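Local structure of Serine/threonine-protein kinase Tel1 (Chaetomium thermophilum, 6SKY) at residues G2218-S2223 and S2257-E2262; S2630-L2635 and R2829-S2834. The protein is an ATP-dependent serine/threonine protein kinase that probably senses DNA damage and switches on checkpoint signalling. All coordinates share one frame; numbering follows the deposited sequence.

Contact 1 lies at the surface of the FAT region, about 39 Å from the centre of the chain, whereas contact 2 is partly buried within the kinase region, with its centre about 20 Å from that point. They share no helix, and their centres are about 25 Å apart. In both, the start of one helix meets the end of another and no hydrogen bond crosses between the segments. Contact 1 is purely apolar and has a second subunit packed against it. In contact 2, leucines meet a glutamate and a serine, and the polar groups find their partners within their own segment or at a nearby histidine; no other chain touches its segments.

Contact 1. Residues G2218-S2223 and S2257-E2262; sequences GEMISS and SVARLE
Val-2258 meets the far end of Met-2220, whose CE methyl lies 4.2 Å from Val-2258 CG1; the two side chains cross at about a right angle. The thioether gets there because it is extended beyond CG (chi2 -165°, chi3 171°), spanning the gap from the first turn of helix 2220-2232. Next in sequence, Ala-2259 turns its methyl toward the same side chain, with CB 4.1 Å from SD of Met-2220, so that sulfur and methyl rest on successive residues. The helix ends at Arg-2260 in a Schellman motif, with positive phi, and Leu-2261 beyond it again points toward the other segment. There both of its methyls approach one atom, CD1 of Ile-2221: Leu-2261 CD1 is 3.6 Å from it and CD2 4.1 Å. All these contacts are dispersive, and no hydrogen bond joins the segments. Trp-2215 of helix 2203-2217 lies against both Met-2220 and Val-2258, extending the apolar patch. The second subunit packs alongside: its Asn-2921 hydrogen-bonds Ala-2259 O, and its Asp-2922 and Arg-1945 form salt bridges with Arg-2260 and Glu-2219, making this patch part of the dimer interface. Within the chain, the contact joins the start of helix 2220-2232 to the end of helix 2245-2259, two consecutive antiparallel helices of the alpha-solenoid.

Contact 2. Residues S2630-L2635 and R2829-S2834; sequences SELLKL and REEAAS
Leu-2632 sets the fork of its isobutyl group over the beta carbon of Ser-2834, with CD1 and CD2 each 3.7 Å from Ser-2834 CB. The serine therefore meets the leucine mainly through its methylene. CD2 has a second neighbour in Glu-2831, whose OE1 lies 4.0 Å away, and the two side chains cross obliquely. Leu-2635, three residues on, points the same way and brings its CD1 to 4.3 Å from OE2 of Glu-2831, so each carboxylate oxygen has a leucine methyl beside it. Both distances are loose van der Waals contacts, and no hydrogen bond links the segments.

The carboxylate has its polar partners outside the leucines. Glu-2831 occupies the N-cap position of helix 2832-2843, and its side chain is bent at chi2 (-83°) rather than extended. OE1 accepts a weak hydrogen bond from Ser-2834 OG at 3.4 Å, within the first turn of that helix. OE2 is hydrogen-bonded to NE2 of His-2636, which directly follows Leu-2635 in the chain. With one weak bond and one from His-2636, the rotation of the group is probably restricted, and the nearby helix start would be expected to favour its negative charge.

Leu-2632 also packs on Ile-2835 and Ile-2838 of helix 2832-2843, so its apolar neighbours extend along that helix. Helix 2616-2632 follows strand 2604-2611 of the antiparallel sheet, a position consistent with helix αC of the N-lobe. Its C-terminal end packs here on a helix from late in the kinase region, a contact between the N-lobe and C-lobe parts of a PI3K-related kinase domain.

Contact 1. Residues G2218-S2223 and S2257-E2262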
loop_
_atom_site.group_PDB
_atom_site.type_symbol
_atom_site.label_atom_id
_atom_site.label_comp_id
_atom_site.label_asym_id
_atom_site.label_seq_id
_atom_site.Cartn_x
_atom_site.Cartn_y
_atom_site.Cartn_z
ATOM N N GLY A 2218 1.802 -6.705 8.362
ATOM C CA GLY A 2218 2.889 -5.765 8.217
ATOM C C GLY A 2218 3.702 -5.496 9.462
ATOM O O GLY A 2218 4.691 -4.765 9.379
ATOM N N GLU A 2219 3.325 -6.053 10.608
ATOM C CA GLU A 2219 4.084 -5.869 11.843
ATOM C C GLU A 2219 5.202 -6.895 11.880
ATOM O O GLU A 2219 5.043 -7.997 12.389
ATOM C CB GLU A 2219 3.187 -6.010 13.059
ATOM C CG GLU A 2219 1.811 -5.441 12.888
ATOM C CD GLU A 2219 1.829 -3.960 12.652
ATOM O OE1 GLU A 2219 1.279 -3.521 11.627
ATOM O OE2 GLU A 2219 2.396 -3.230 13.488
ATOM N N MET A 2220 6.363 -6.521 11.358
ATOM C CA MET A 2220 7.468 -7.464 11.280
ATOM C C MET A 2220 8.152 -7.651 12.626
ATOM O O MET A 2220 8.439 -8.781 13.033
ATOM C CB MET A 2220 8.472 -6.996 10.238
ATOM C CG MET A 2220 7.922 -6.958 8.842
ATOM S SD MET A 2220 9.230 -6.813 7.629
ATOM C CE MET A 2220 8.306 -7.076 6.126
ATOM N N ILE A 2221 8.428 -6.561 13.335
ATOM C CA ILE A 2221 9.180 -6.704 14.572
ATOM C C ILE A 2221 8.329 -7.360 15.642
ATOM O O ILE A 2221 8.837 -8.145 16.445
ATOM C CB ILE A 2221 9.732 -5.346 15.032
ATOM C CG1 ILE A 2221 10.431 -4.640 13.876
ATOM C CG2 ILE A 2221 10.720 -5.537 16.141
ATOM C CD1 ILE A 2221 11.564 -5.405 13.294
ATOM N N SER A 2222 7.029 -7.081 15.661
ATOM C CA SER A 2222 6.157 -7.725 16.635
ATOM C C SER A 2222 6.090 -9.224 16.402
ATOM O O SER A 2222 6.139 -10.012 17.351
ATOM C CB SER A 2222 4.766 -7.114 16.566
ATOM O OG SER A 2222 4.844 -5.711 16.456
ATOM N N SER A 2223 5.994 -9.635 15.139
ATOM C CA SER A 2223 5.981 -11.051 14.803
ATOM C C SER A 2223 7.281 -11.734 15.193
ATOM O O SER A 2223 7.269 -12.845 15.733
ATOM C CB SER A 2223 5.720 -11.212 13.316
ATOM O OG SER A 2223 6.209 -12.446 12.850
ATOM N N SER A 2257 15.931 -12.243 8.553
ATOM C CA SER A 2257 16.655 -11.855 7.347
ATOM C C SER A 2257 15.862 -10.870 6.508
ATOM O O SER A 2257 16.435 -9.949 5.926
ATOM C CB SER A 2257 16.992 -13.080 6.510
ATOM O OG SER A 2257 17.742 -14.012 7.254
ATOM N N VAL A 2258 14.549 -11.061 6.402
ATOM C CA VAL A 2258 13.741 -10.156 5.592
ATOM C C VAL A 2258 13.733 -8.754 6.184
ATOM O O VAL A 2258 13.790 -7.762 5.455
ATOM C CB VAL A 2258 12.315 -10.709 5.435
ATOM C CG1 VAL A 2258 11.384 -9.650 4.923
ATOM C CG2 VAL A 2258 12.320 -11.869 4.504
ATOM N N ALA A 2259 13.661 -8.645 7.503
ATOM C CA ALA A 2259 13.604 -7.358 8.177
ATOM C C ALA A 2259 14.972 -6.751 8.430
ATOM O O ALA A 2259 15.043 -5.632 8.937
ATOM C CB ALA A 2259 12.864 -7.491 9.504
ATOM N N ARG A 2260 16.051 -7.452 8.088
ATOM C CA ARG A 2260 17.419 -6.989 8.308
ATOM C C ARG A 2260 17.684 -6.693 9.772
ATOM O O ARG A 2260 18.508 -5.847 10.102
ATOM C CB ARG A 2260 17.740 -5.757 7.470
ATOM C CG ARG A 2260 17.510 -5.915 6.005
ATOM C CD ARG A 2260 18.460 -6.895 5.434
ATOM N NE ARG A 2260 18.352 -6.950 3.988
ATOM C CZ ARG A 2260 19.156 -6.294 3.165
ATOM N NH1 ARG A 2260 18.994 -6.394 1.855
ATOM N NH2 ARG A 2260 20.125 -5.540 3.655
ATOM N N LEU A 2261 16.992 -7.393 10.661
ATOM C CA LEU A 2261 17.044 -7.065 12.074
ATOM C C LEU A 2261 18.373 -7.425 12.707
ATOM O O LEU A 2261 18.691 -6.905 13.777
ATOM C CB LEU A 2261 15.912 -7.774 12.801
ATOM C CG LEU A 2261 15.498 -7.200 14.141
ATOM C CD1 LEU A 2261 15.100 -5.770 13.953
ATOM C CD2 LEU A 2261 14.357 -7.991 14.685
ATOM N N GLU A 2262 19.149 -8.303 12.088
ATOM C CA GLU A 2262 20.452 -8.685 12.604
ATOM C C GLU A 2262 21.400 -8.878 11.439
ATOM O O GLU A 2262 20.979 -9.028 10.291
ATOM C CB GLU A 2262 20.384 -9.959 13.437
ATOM C CG GLU A 2262 19.574 -9.803 14.699
ATOM C CD GLU A 2262 19.329 -11.107 15.396
ATOM O OE1 GLU A 2262 20.085 -12.059 15.137
ATOM O OE2 GLU A 2262 18.378 -11.180 16.198
#

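Contact 2. Residues S2630-L2635 and R2829-S2834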
loop_
_atom_site.group_PDB
_atom_site.type_symbol
_atom_site.label_atom_id
_atom_site.label_comp_id
_atom_site.label_asym_id
_atom_site.label_seq_id
_atom_site.Cartn_x
_atom_site.Cartn_y
_atom_site.Cartn_z
ATOM N N SER A 2630 5.299 -20.026 -17.831
ATOM C CA SER A 2630 3.882 -20.283 -17.613
ATOM C C SER A 2630 3.649 -21.172 -16.403
ATOM O O SER A 2630 2.614 -21.053 -15.743
ATOM C CB SER A 2630 3.266 -20.902 -18.855
ATOM O OG SER A 2630 3.470 -20.049 -19.955
ATOM N N GLU A 2631 4.576 -22.076 -16.101
ATOM C CA GLU A 2631 4.460 -22.829 -14.858
ATOM C C GLU A 2631 4.637 -21.931 -13.648
ATOM O O GLU A 2631 4.030 -22.177 -12.603
ATOM C CB GLU A 2631 5.483 -23.957 -14.819
ATOM C CG GLU A 2631 5.117 -25.157 -15.647
ATOM C CD GLU A 2631 4.007 -25.968 -15.022
ATOM O OE1 GLU A 2631 3.715 -25.755 -13.829
ATOM O OE2 GLU A 2631 3.424 -26.822 -15.723
ATOM N N LEU A 2632 5.490 -20.915 -13.755
ATOM C CA LEU A 2632 5.579 -19.928 -12.681
ATOM C C LEU A 2632 4.245 -19.252 -12.434
ATOM O O LEU A 2632 3.931 -18.894 -11.298
ATOM C CB LEU A 2632 6.615 -18.860 -13.004
ATOM C CG LEU A 2632 8.080 -19.244 -13.026
ATOM C CD1 LEU A 2632 8.879 -18.017 -13.334
ATOM C CD2 LEU A 2632 8.464 -19.819 -11.706
ATOM N N LEU A 2633 3.467 -19.033 -13.487
ATOM C CA LEU A 2633 2.193 -18.336 -13.312
ATOM C C LEU A 2633 1.216 -19.059 -12.387
ATOM O O LEU A 2633 0.279 -18.430 -11.897
ATOM C CB LEU A 2633 1.506 -18.109 -14.653
ATOM C CG LEU A 2633 2.020 -17.000 -15.553
ATOM C CD1 LEU A 2633 1.044 -16.806 -16.682
ATOM C CD2 LEU A 2633 2.197 -15.736 -14.769
ATOM N N LYS A 2634 1.394 -20.353 -12.140
ATOM C CA LYS A 2634 0.436 -21.122 -11.349
ATOM C C LYS A 2634 0.573 -20.924 -9.850
ATOM O O LYS A 2634 -0.187 -21.534 -9.098
ATOM C CB LYS A 2634 0.576 -22.614 -11.630
ATOM C CG LYS A 2634 0.210 -23.039 -13.012
ATOM C CD LYS A 2634 0.124 -24.539 -13.073
ATOM C CE LYS A 2634 -0.141 -25.023 -14.480
ATOM N NZ LYS A 2634 1.065 -24.933 -15.341
ATOM N N LEU A 2635 1.519 -20.119 -9.391
ATOM C CA LEU A 2635 1.797 -19.984 -7.970
ATOM C C LEU A 2635 1.117 -18.780 -7.348
ATOM O O LEU A 2635 1.370 -18.479 -6.181
ATOM C CB LEU A 2635 3.302 -19.894 -7.741
ATOM C CG LEU A 2635 4.145 -20.999 -8.362
ATOM C CD1 LEU A 2635 5.603 -20.631 -8.289
ATOM C CD2 LEU A 2635 3.889 -22.304 -7.656
ATOM N N ARG A 2829 6.104 -9.763 -12.588
ATOM C CA ARG A 2829 7.116 -8.962 -11.915
ATOM C C ARG A 2829 7.230 -9.278 -10.433
ATOM O O ARG A 2829 8.084 -8.702 -9.764
ATOM C CB ARG A 2829 6.863 -7.468 -12.123
ATOM C CG ARG A 2829 5.493 -7.022 -11.806
ATOM C CD ARG A 2829 5.437 -5.552 -11.503
ATOM N NE ARG A 2829 5.606 -4.709 -12.673
ATOM C CZ ARG A 2829 5.353 -3.408 -12.672
ATOM N NH1 ARG A 2829 5.530 -2.691 -13.767
ATOM N NH2 ARG A 2829 4.918 -2.831 -11.570
ATOM N N GLU A 2830 6.413 -10.182 -9.909
ATOM C CA GLU A 2830 6.613 -10.746 -8.584
ATOM C C GLU A 2830 7.369 -12.062 -8.621
ATOM O O GLU A 2830 7.537 -12.693 -7.579
ATOM C CB GLU A 2830 5.272 -10.945 -7.884
ATOM C CG GLU A 2830 4.788 -9.706 -7.174
ATOM C CD GLU A 2830 3.281 -9.615 -7.103
ATOM O OE1 GLU A 2830 2.608 -10.653 -7.271
ATOM O OE2 GLU A 2830 2.766 -8.497 -6.886
ATOM N N GLU A 2831 7.816 -12.489 -9.797
ATOM C CA GLU A 2831 8.611 -13.691 -9.989
ATOM C C GLU A 2831 9.868 -13.375 -10.774
ATOM O O GLU A 2831 10.374 -14.224 -11.497
ATOM C CB GLU A 2831 7.820 -14.771 -10.718
ATOM C CG GLU A 2831 6.558 -15.196 -10.043
ATOM C CD GLU A 2831 6.794 -16.229 -8.975
ATOM O OE1 GLU A 2831 7.824 -16.924 -9.040
ATOM O OE2 GLU A 2831 5.950 -16.349 -8.065
ATOM N N ALA A 2832 10.370 -12.148 -10.664
ATOM C CA ALA A 2832 11.505 -11.743 -11.478
ATOM C C ALA A 2832 12.761 -12.520 -11.123
ATOM O O ALA A 2832 13.637 -12.697 -11.974
ATOM C CB ALA A 2832 11.737 -10.247 -11.328
ATOM N N ALA A 2833 12.862 -13.011 -9.889
ATOM C CA ALA A 2833 14.008 -13.826 -9.507
ATOM C C ALA A 2833 13.991 -15.176 -10.210
ATOM O O ALA A 2833 15.027 -15.647 -10.686
ATOM C CB ALA A 2833 14.031 -14.011 -7.996
ATOM N N SER A 2834 12.821 -15.811 -10.297
ATOM C CA SER A 2834 12.721 -17.095 -10.980
ATOM C C SER A 2834 12.917 -16.948 -12.485
ATOM O O SER A 2834 13.517 -17.815 -13.126
ATOM C CB SER A 2834 11.378 -17.732 -10.673
ATOM O OG SER A 2834 11.155 -17.780 -9.281
#